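Local coordinates for 5' nucleotidase family protein (PDB 4Q7F) that belongs to the 5'-nucleotidase family, pairing a calcineurin-like phosphoesterase domain with a C-terminal 5'-nucleotidase domain, with manganese and magnesium bound in the former, at residues W316-D327 with F371-I381; N127-I135 with L142-F150. All blocks are in the same frame, centred on the assembly; numbering follows the deposited sequence.

Contact 1 (W316-D327 with F371-I381); sequences WLDYEITTLPYD and FKQVVTMRDVI
Selenomethionine Met377 presses its CG onto one face of the Trp316 indole, 3.7 Å from the centroid of the six-membered ring and only 9° off the ring normal, a CH-pi contact. Its chain then bends at chi2 and chi3, so SE lies oblique to the same ring in a Met-aromatic contact and CE lies between Trp316 CZ2 and Ile321 CD1. Beside it Ile381 puts CD1 into the notch between the indole and Leu317, 3.7 Å from Trp316 CZ3 and 3.8 Å from Leu317 CD2. Helix 501-511 touches Met377 as well, and helix 78-85 adjoins Trp316.

Alongside this packing, strands 320-323 and 374-376 run antiparallel as a two-stranded sheet with a classic beta bulge: Ile321 and Thr322 both face Val375. Val375 O takes a bond from Ile321 N at 2.8 Å and a weak, longer one from Thr322 N. On the face carrying Thr322 and Val375, the CG2 of Val375 meets Leu324 CD1 at 3.8 Å, while its CG1 lies over the centre of the Phe371 ring.

Where the second strand turns into helix 377-383, Thr376 is the N-cap, and Asp379 OD2 accepts from both Thr376 N and Thr376 OG1. Next to it Leu317 CB sits over one face of the Arg378 guanidinium. At the edge of that group, NH2 gives Asp318 OD1 a nearly straight bond of 2.8 Å (173°), reaching the oxygen from above the carboxylate plane as part of a salt bridge. Glu314 is a second acid on Arg378 NH2, Arg40 pairs with Asp318 OD2, and a water joins Asp318 OD1, Thr376 OG1 and Arg378 NE.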
# COMPACT_ATOMS: atom_id res chain seq x y z
N TRP A 316 22.19 3.90 9.46
CA TRP A 316 21.76 4.83 8.44
C TRP A 316 20.53 5.60 8.90
O TRP A 316 20.45 6.80 8.74
CB TRP A 316 21.47 4.08 7.14
CG TRP A 316 21.11 4.93 6.00
CD1 TRP A 316 21.96 5.71 5.26
CD2 TRP A 316 19.82 5.03 5.38
NE1 TRP A 316 21.27 6.31 4.24
CE2 TRP A 316 19.96 5.92 4.29
CE3 TRP A 316 18.57 4.47 5.65
CZ2 TRP A 316 18.88 6.26 3.48
CZ3 TRP A 316 17.51 4.80 4.85
CH2 TRP A 316 17.66 5.68 3.77
N LEU A 317 19.59 4.88 9.52
CA LEU A 317 18.39 5.52 10.03
C LEU A 317 18.68 6.55 11.11
O LEU A 317 17.93 7.52 11.27
CB LEU A 317 17.40 4.46 10.52
CG LEU A 317 16.77 3.67 9.37
CD1 LEU A 317 15.93 2.54 9.92
CD2 LEU A 317 15.92 4.58 8.49
N ASP A 318 19.77 6.37 11.84
CA ASP A 318 20.14 7.32 12.90
C ASP A 318 20.89 8.54 12.40
O ASP A 318 21.16 9.45 13.18
CB ASP A 318 20.99 6.60 13.97
CG ASP A 318 20.17 5.65 14.82
OD1 ASP A 318 18.92 5.81 14.88
OD2 ASP A 318 20.76 4.74 15.44
N TYR A 319 21.24 8.57 11.10
CA TYR A 319 21.99 9.67 10.54
C TYR A 319 21.24 10.97 10.79
O TYR A 319 20.06 11.07 10.47
CB TYR A 319 22.24 9.48 9.04
CG TYR A 319 22.96 10.66 8.43
CD1 TYR A 319 24.35 10.76 8.50
CD2 TYR A 319 22.26 11.68 7.80
CE1 TYR A 319 25.02 11.85 7.96
CE2 TYR A 319 22.92 12.77 7.25
CZ TYR A 319 24.30 12.85 7.33
OH TYR A 319 24.95 13.93 6.78
N GLU A 320 21.92 11.93 11.38
CA GLU A 320 21.31 13.21 11.71
C GLU A 320 21.22 14.15 10.50
O GLU A 320 22.23 14.47 9.87
CB GLU A 320 22.07 13.88 12.86
CG GLU A 320 21.52 15.24 13.23
CD GLU A 320 22.12 15.81 14.50
OE1 GLU A 320 22.45 15.04 15.43
OE2 GLU A 320 22.23 17.06 14.56
N ILE A 321 20.00 14.58 10.18
CA ILE A 321 19.76 15.48 9.07
C ILE A 321 20.05 16.92 9.53
O ILE A 321 20.84 17.63 8.91
CB ILE A 321 18.30 15.40 8.57
CG1 ILE A 321 17.91 13.94 8.26
CG2 ILE A 321 18.11 16.29 7.36
CD1 ILE A 321 18.65 13.33 7.09
N THR A 322 19.40 17.33 10.61
CA THR A 322 19.60 18.66 11.17
C THR A 322 19.05 18.70 12.59
O THR A 322 18.47 17.71 13.08
CB THR A 322 18.88 19.77 10.34
OG1 THR A 322 19.31 21.06 10.78
CG2 THR A 322 17.37 19.70 10.47
N THR A 323 19.29 19.83 13.25
CA THR A 323 18.75 20.11 14.58
C THR A 323 17.95 21.40 14.43
O THR A 323 18.50 22.41 14.05
CB THR A 323 19.85 20.31 15.62
OG1 THR A 323 20.63 19.11 15.73
CG2 THR A 323 19.24 20.62 16.99
N LEU A 324 16.66 21.34 14.71
CA LEU A 324 15.78 22.50 14.59
C LEU A 324 15.76 23.26 15.91
O LEU A 324 16.03 22.69 16.95
CB LEU A 324 14.36 22.02 14.28
CG LEU A 324 14.23 21.00 13.15
CD1 LEU A 324 12.80 20.53 13.05
CD2 LEU A 324 14.70 21.58 11.83
N PRO A 325 15.40 24.56 15.87
CA PRO A 325 15.36 25.32 17.13
C PRO A 325 14.08 25.10 17.95
O PRO A 325 13.95 25.67 19.03
CB PRO A 325 15.47 26.77 16.66
CG PRO A 325 14.97 26.78 15.27
CD PRO A 325 15.09 25.39 14.70
N TYR A 326 13.14 24.29 17.45
CA TYR A 326 11.89 24.02 18.16
C TYR A 326 11.29 22.66 17.78
O TYR A 326 11.62 22.08 16.74
CB TYR A 326 10.88 25.11 17.86
CG TYR A 326 10.71 25.36 16.39
CD1 TYR A 326 9.84 24.59 15.63
CD2 TYR A 326 11.45 26.35 15.75
CE1 TYR A 326 9.70 24.80 14.28
CE2 TYR A 326 11.31 26.57 14.40
CZ TYR A 326 10.43 25.79 13.66
OH TYR A 326 10.29 26.00 12.32
N ASP A 327 10.39 22.17 18.64
CA ASP A 327 9.74 20.89 18.43
C ASP A 327 8.51 21.04 17.53
O ASP A 327 7.77 22.04 17.63
CB ASP A 327 9.30 20.29 19.77
CG ASP A 327 8.76 18.89 19.62
OD1 ASP A 327 9.57 17.95 19.57
OD2 ASP A 327 7.53 18.73 19.57
N PHE A 371 8.37 16.12 13.65
CA PHE A 371 9.78 16.14 14.00
C PHE A 371 10.03 16.69 15.41
O PHE A 371 9.36 17.61 15.86
CB PHE A 371 10.63 17.00 13.06
CG PHE A 371 10.65 16.58 11.61
CD1 PHE A 371 10.58 15.26 11.23
CD2 PHE A 371 10.87 17.54 10.63
CE1 PHE A 371 10.64 14.90 9.89
CE2 PHE A 371 10.95 17.19 9.30
CZ PHE A 371 10.83 15.87 8.92
N LYS A 372 11.01 16.11 16.08
CA LYS A 372 11.47 16.61 17.35
C LYS A 372 12.56 17.57 16.91
O LYS A 372 12.77 17.75 15.71
CB LYS A 372 12.07 15.50 18.20
CG LYS A 372 11.10 14.39 18.57
CD LYS A 372 11.81 13.20 19.20
CE LYS A 372 12.72 12.52 18.19
NZ LYS A 372 13.43 11.34 18.75
N GLN A 373 13.28 18.16 17.85
CA GLN A 373 14.33 19.10 17.50
C GLN A 373 15.45 18.41 16.72
O GLN A 373 15.96 18.98 15.76
CB GLN A 373 14.88 19.81 18.74
CG GLN A 373 13.80 20.57 19.48
CD GLN A 373 14.34 21.53 20.52
OE1 GLN A 373 15.39 22.15 20.33
NE2 GLN A 373 13.60 21.69 21.61
N VAL A 374 15.82 17.20 17.11
CA VAL A 374 16.83 16.47 16.37
C VAL A 374 16.07 15.62 15.36
O VAL A 374 15.14 14.88 15.71
CB VAL A 374 17.75 15.62 17.27
CG1 VAL A 374 18.79 14.87 16.44
CG2 VAL A 374 18.44 16.50 18.30
N VAL A 375 16.43 15.77 14.09
CA VAL A 375 15.79 15.05 13.01
C VAL A 375 16.79 14.08 12.39
O VAL A 375 17.87 14.49 11.96
CB VAL A 375 15.30 16.00 11.91
CG1 VAL A 375 14.55 15.21 10.84
CG2 VAL A 375 14.40 17.08 12.49
N THR A 376 16.41 12.80 12.36
CA THR A 376 17.25 11.77 11.75
C THR A 376 16.56 11.22 10.48
O THR A 376 15.39 11.52 10.23
CB THR A 376 17.50 10.60 12.72
OG1 THR A 376 16.25 9.97 13.01
CG2 THR A 376 18.15 11.09 14.03
N MSE A 377 17.29 10.41 9.72
CA MSE A 377 16.74 9.79 8.49
C MSE A 377 15.46 9.03 8.85
O MSE A 377 14.45 9.10 8.12
CB MSE A 377 17.83 8.91 7.88
CG MSE A 377 17.40 8.22 6.58
SE MSE A 377 16.65 9.48 5.24
CE MSE A 377 18.42 10.00 4.57
N ARG A 378 15.49 8.35 10.00
CA ARG A 378 14.35 7.58 10.54
C ARG A 378 13.09 8.44 10.59
O ARG A 378 12.03 8.03 10.16
CB ARG A 378 14.67 7.10 11.97
CG ARG A 378 13.67 6.09 12.57
CD ARG A 378 13.99 5.71 14.02
NE ARG A 378 15.37 5.28 14.16
CZ ARG A 378 15.80 4.03 13.99
NH1 ARG A 378 14.95 3.04 13.73
NH2 ARG A 378 17.09 3.80 14.10
N ASP A 379 13.23 9.64 11.13
CA ASP A 379 12.11 10.57 11.27
C ASP A 379 11.57 11.04 9.94
O ASP A 379 10.36 11.15 9.76
CB ASP A 379 12.54 11.74 12.14
CG ASP A 379 13.12 11.28 13.47
OD1 ASP A 379 12.44 10.53 14.19
OD2 ASP A 379 14.26 11.65 13.78
N VAL A 380 12.45 11.33 8.99
CA VAL A 380 12.03 11.81 7.67
C VAL A 380 11.21 10.75 6.96
O VAL A 380 10.17 11.04 6.36
CB VAL A 380 13.24 12.20 6.79
CG1 VAL A 380 12.80 12.44 5.35
CG2 VAL A 380 13.97 13.42 7.34
N ILE A 381 11.69 9.51 7.01
CA ILE A 381 11.01 8.41 6.34
C ILE A 381 9.64 8.14 6.97
O ILE A 381 8.67 7.92 6.25
CB ILE A 381 11.86 7.12 6.33
CG1 ILE A 381 13.16 7.33 5.52
CG2 ILE A 381 11.05 6.01 5.70
CD1 ILE A 381 14.15 6.17 5.52
O HOH W 1 16.81 7.53 14.72

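Contact 2 (N127-I135 with L142-F150); sequences NYPVLCANI and LTDNGVKYF
Thr143 is the side chain to follow, since it stands against the backbone of residues 130-132. Its CB rests on Val130 O at 3.3 Å. There the chain forks. The methyl CG2, anti to the carbonyl carbon, stays close to that same oxygen and reaches Cys132 CB at 4.0 Å. With chi1 at 54°, OG1 lies between the backbone N and the carbonyl carbon of Thr143, and from there it turns back to donate to Asn145 O at 2.9 Å, coming from well above the carbonyl plane. It also lies 3.1 Å from Cys132 O.

Asn145 O has a second donor, Cys132 N, which comes in the carbonyl plane on a lone pair at 3.2 Å; one oxygen thus holds the turn of residues 143-145 together and ties it to the other segment. Two waters fill in around this: one joins Val130 O to Asn145 N, the other joins Cys132 O and Ile135 O to Thr143 N. At the Ile135 end, Leu142 N bonds almost straight (175°) to Ile135 O.

On the other flank, Leu131 crosses Lys148 at about a right angle, its CD1 meeting Lys148 CB at 3.7 Å, while Gly146 CA lies against Ala133 CB.

This packing lies within the calcineurin-like phosphoesterase part. Helix 116-125 packs on Val130, Leu142 and Thr143, and helix 184-198 on Ala133 and Val147. Ala133 and Gly146 both share backbone hydrogen bonds with Gly161 of strand 155-163, and strand 147-152 continues from here as one of the two edge strands of a mixed six-stranded sheet.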
# COMPACT_ATOMS: atom_id res chain seq x y z
N ASN A 127 14.49 -16.84 -7.22
CA ASN A 127 14.61 -18.27 -7.58
C ASN A 127 13.26 -19.03 -7.65
O ASN A 127 13.23 -20.23 -7.55
CB ASN A 127 15.62 -18.97 -6.66
CG ASN A 127 15.16 -19.03 -5.21
OD1 ASN A 127 14.00 -18.84 -4.91
ND2 ASN A 127 16.10 -19.30 -4.31
N TYR A 128 12.17 -18.31 -7.85
CA TYR A 128 10.86 -18.90 -8.04
C TYR A 128 10.08 -17.95 -8.96
O TYR A 128 10.41 -16.78 -9.04
CB TYR A 128 10.12 -19.08 -6.71
CG TYR A 128 9.99 -17.80 -5.92
CD1 TYR A 128 8.95 -16.90 -6.15
CD2 TYR A 128 10.92 -17.49 -4.95
CE1 TYR A 128 8.84 -15.74 -5.42
CE2 TYR A 128 10.83 -16.32 -4.23
CZ TYR A 128 9.78 -15.45 -4.47
OH TYR A 128 9.71 -14.32 -3.73
N PRO A 129 9.05 -18.46 -9.65
CA PRO A 129 8.28 -17.64 -10.56
C PRO A 129 7.28 -16.72 -9.91
O PRO A 129 6.72 -17.03 -8.87
CB PRO A 129 7.51 -18.67 -11.39
CG PRO A 129 7.38 -19.84 -10.50
CD PRO A 129 8.69 -19.89 -9.76
N VAL A 130 7.05 -15.58 -10.55
CA VAL A 130 6.04 -14.62 -10.11
C VAL A 130 4.93 -14.71 -11.15
O VAL A 130 5.17 -14.50 -12.34
CB VAL A 130 6.62 -13.21 -9.93
CG1 VAL A 130 5.49 -12.20 -9.70
CG2 VAL A 130 7.59 -13.19 -8.76
N LEU A 131 3.72 -15.04 -10.71
CA LEU A 131 2.62 -15.28 -11.63
C LEU A 131 1.69 -14.09 -11.72
O LEU A 131 1.15 -13.65 -10.71
CB LEU A 131 1.84 -16.52 -11.19
CG LEU A 131 2.66 -17.83 -11.12
CD1 LEU A 131 1.82 -18.93 -10.48
CD2 LEU A 131 3.15 -18.26 -12.49
N CYS A 132 1.52 -13.56 -12.93
CA CYS A 132 0.61 -12.42 -13.18
C CYS A 132 -0.02 -12.58 -14.55
O CYS A 132 0.62 -12.29 -15.57
CB CYS A 132 1.34 -11.10 -13.09
SG CYS A 132 0.22 -9.69 -13.32
N ALA A 133 -1.27 -13.04 -14.59
CA ALA A 133 -1.95 -13.28 -15.86
C ALA A 133 -2.69 -12.07 -16.47
O ALA A 133 -3.08 -12.10 -17.65
CB ALA A 133 -2.92 -14.44 -15.68
N ASN A 134 -2.84 -10.99 -15.71
CA ASN A 134 -3.62 -9.87 -16.23
C ASN A 134 -2.89 -8.54 -16.46
O ASN A 134 -3.53 -7.50 -16.69
CB ASN A 134 -4.85 -9.66 -15.34
CG ASN A 134 -4.50 -9.15 -13.97
OD1 ASN A 134 -3.49 -9.52 -13.40
ND2 ASN A 134 -5.34 -8.28 -13.43
N ILE A 135 -1.57 -8.54 -16.41
CA ILE A 135 -0.80 -7.34 -16.70
C ILE A 135 0.06 -7.67 -17.89
O ILE A 135 0.92 -8.57 -17.83
CB ILE A 135 0.11 -6.89 -15.53
CG1 ILE A 135 -0.74 -6.47 -14.34
CG2 ILE A 135 0.99 -5.73 -15.97
CD1 ILE A 135 0.04 -5.95 -13.15
N LEU A 142 3.62 -9.45 -18.76
CA LEU A 142 4.85 -8.86 -18.23
C LEU A 142 5.71 -9.98 -17.65
O LEU A 142 6.90 -10.07 -17.95
CB LEU A 142 4.52 -7.82 -17.16
CG LEU A 142 5.68 -7.33 -16.28
CD1 LEU A 142 6.81 -6.71 -17.09
CD2 LEU A 142 5.14 -6.35 -15.25
N THR A 143 5.09 -10.83 -16.83
CA THR A 143 5.78 -12.00 -16.24
C THR A 143 5.82 -13.14 -17.23
O THR A 143 5.02 -13.19 -18.18
CB THR A 143 5.09 -12.50 -14.94
OG1 THR A 143 3.69 -12.77 -15.17
CG2 THR A 143 5.22 -11.48 -13.85
N ASP A 144 6.78 -14.04 -17.05
CA ASP A 144 6.90 -15.20 -17.93
C ASP A 144 5.59 -15.97 -17.99
O ASP A 144 5.17 -16.39 -19.06
CB ASP A 144 8.02 -16.14 -17.46
CG ASP A 144 9.41 -15.53 -17.60
OD1 ASP A 144 9.55 -14.53 -18.31
OD2 ASP A 144 10.36 -16.06 -16.99
N ASN A 145 4.96 -16.18 -16.85
CA ASN A 145 3.70 -16.93 -16.81
C ASN A 145 2.70 -16.33 -15.86
O ASN A 145 3.04 -15.54 -14.98
CB ASN A 145 3.96 -18.36 -16.38
CG ASN A 145 4.59 -19.20 -17.47
OD1 ASN A 145 3.94 -19.56 -18.45
ND2 ASN A 145 5.85 -19.55 -17.29
N GLY A 146 1.45 -16.73 -16.06
CA GLY A 146 0.37 -16.32 -15.20
C GLY A 146 -0.29 -17.51 -14.55
O GLY A 146 -1.02 -17.35 -13.58
N VAL A 147 -0.01 -18.72 -15.06
CA VAL A 147 -0.60 -19.93 -14.52
C VAL A 147 0.48 -21.01 -14.32
O VAL A 147 1.43 -21.09 -15.10
CB VAL A 147 -1.72 -20.44 -15.45
CG1 VAL A 147 -2.28 -21.77 -14.95
CG2 VAL A 147 -2.83 -19.41 -15.56
N LYS A 148 0.33 -21.78 -13.24
CA LYS A 148 1.24 -22.88 -12.88
C LYS A 148 0.41 -24.12 -12.53
O LYS A 148 -0.61 -24.03 -11.84
CB LYS A 148 2.08 -22.47 -11.66
CG LYS A 148 2.97 -23.55 -11.05
CD LYS A 148 3.68 -23.01 -9.81
CE LYS A 148 4.39 -24.10 -9.01
NZ LYS A 148 5.41 -24.84 -9.81
N TYR A 149 0.86 -25.28 -12.99
CA TYR A 149 0.17 -26.52 -12.68
C TYR A 149 1.14 -27.49 -12.01
O TYR A 149 2.32 -27.50 -12.33
CB TYR A 149 -0.36 -27.17 -13.97
CG TYR A 149 -1.45 -26.39 -14.68
CD1 TYR A 149 -2.76 -26.42 -14.23
CD2 TYR A 149 -1.18 -25.67 -15.84
CE1 TYR A 149 -3.77 -25.72 -14.88
CE2 TYR A 149 -2.18 -24.97 -16.51
CZ TYR A 149 -3.48 -25.00 -16.03
OH TYR A 149 -4.47 -24.32 -16.68
N PHE A 150 0.65 -28.27 -11.04
CA PHE A 150 1.47 -29.31 -10.41
C PHE A 150 0.58 -30.43 -9.89
O PHE A 150 -0.63 -30.25 -9.73
CB PHE A 150 2.38 -28.75 -9.30
CG PHE A 150 1.64 -28.12 -8.16
CD1 PHE A 150 1.34 -26.76 -8.18
CD2 PHE A 150 1.28 -28.86 -7.05
CE1 PHE A 150 0.67 -26.17 -7.13
CE2 PHE A 150 0.61 -28.28 -5.99
CZ PHE A 150 0.30 -26.93 -6.03
O HOH W 2 6.28 -16.21 -14.28
O HOH W 3 2.34 -10.38 -16.11

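Overall arrangement
From the N terminus, the chain reaches contact 2 first. After helix 116-125, residues 127-135 meet residues 142-150 across a loop of only six residues, a local closure at the edge of a mixed sheet in the phosphoesterase part. The chain then runs through the rest of that part before contact 1 opens at the end of helix 304-317. Its 43-residue loop includes helix 342-355 and strand 359-363 before residues 371-381 return. Contacts 1 and 2 are in series, neither nested nor crossed, with centres about 42 Å apart. Contact 1 ties the end of helix 304-317 and strand 320-323 to strand 374-376 and helix 377-383, beside helix 78-85 of the phosphoesterase part.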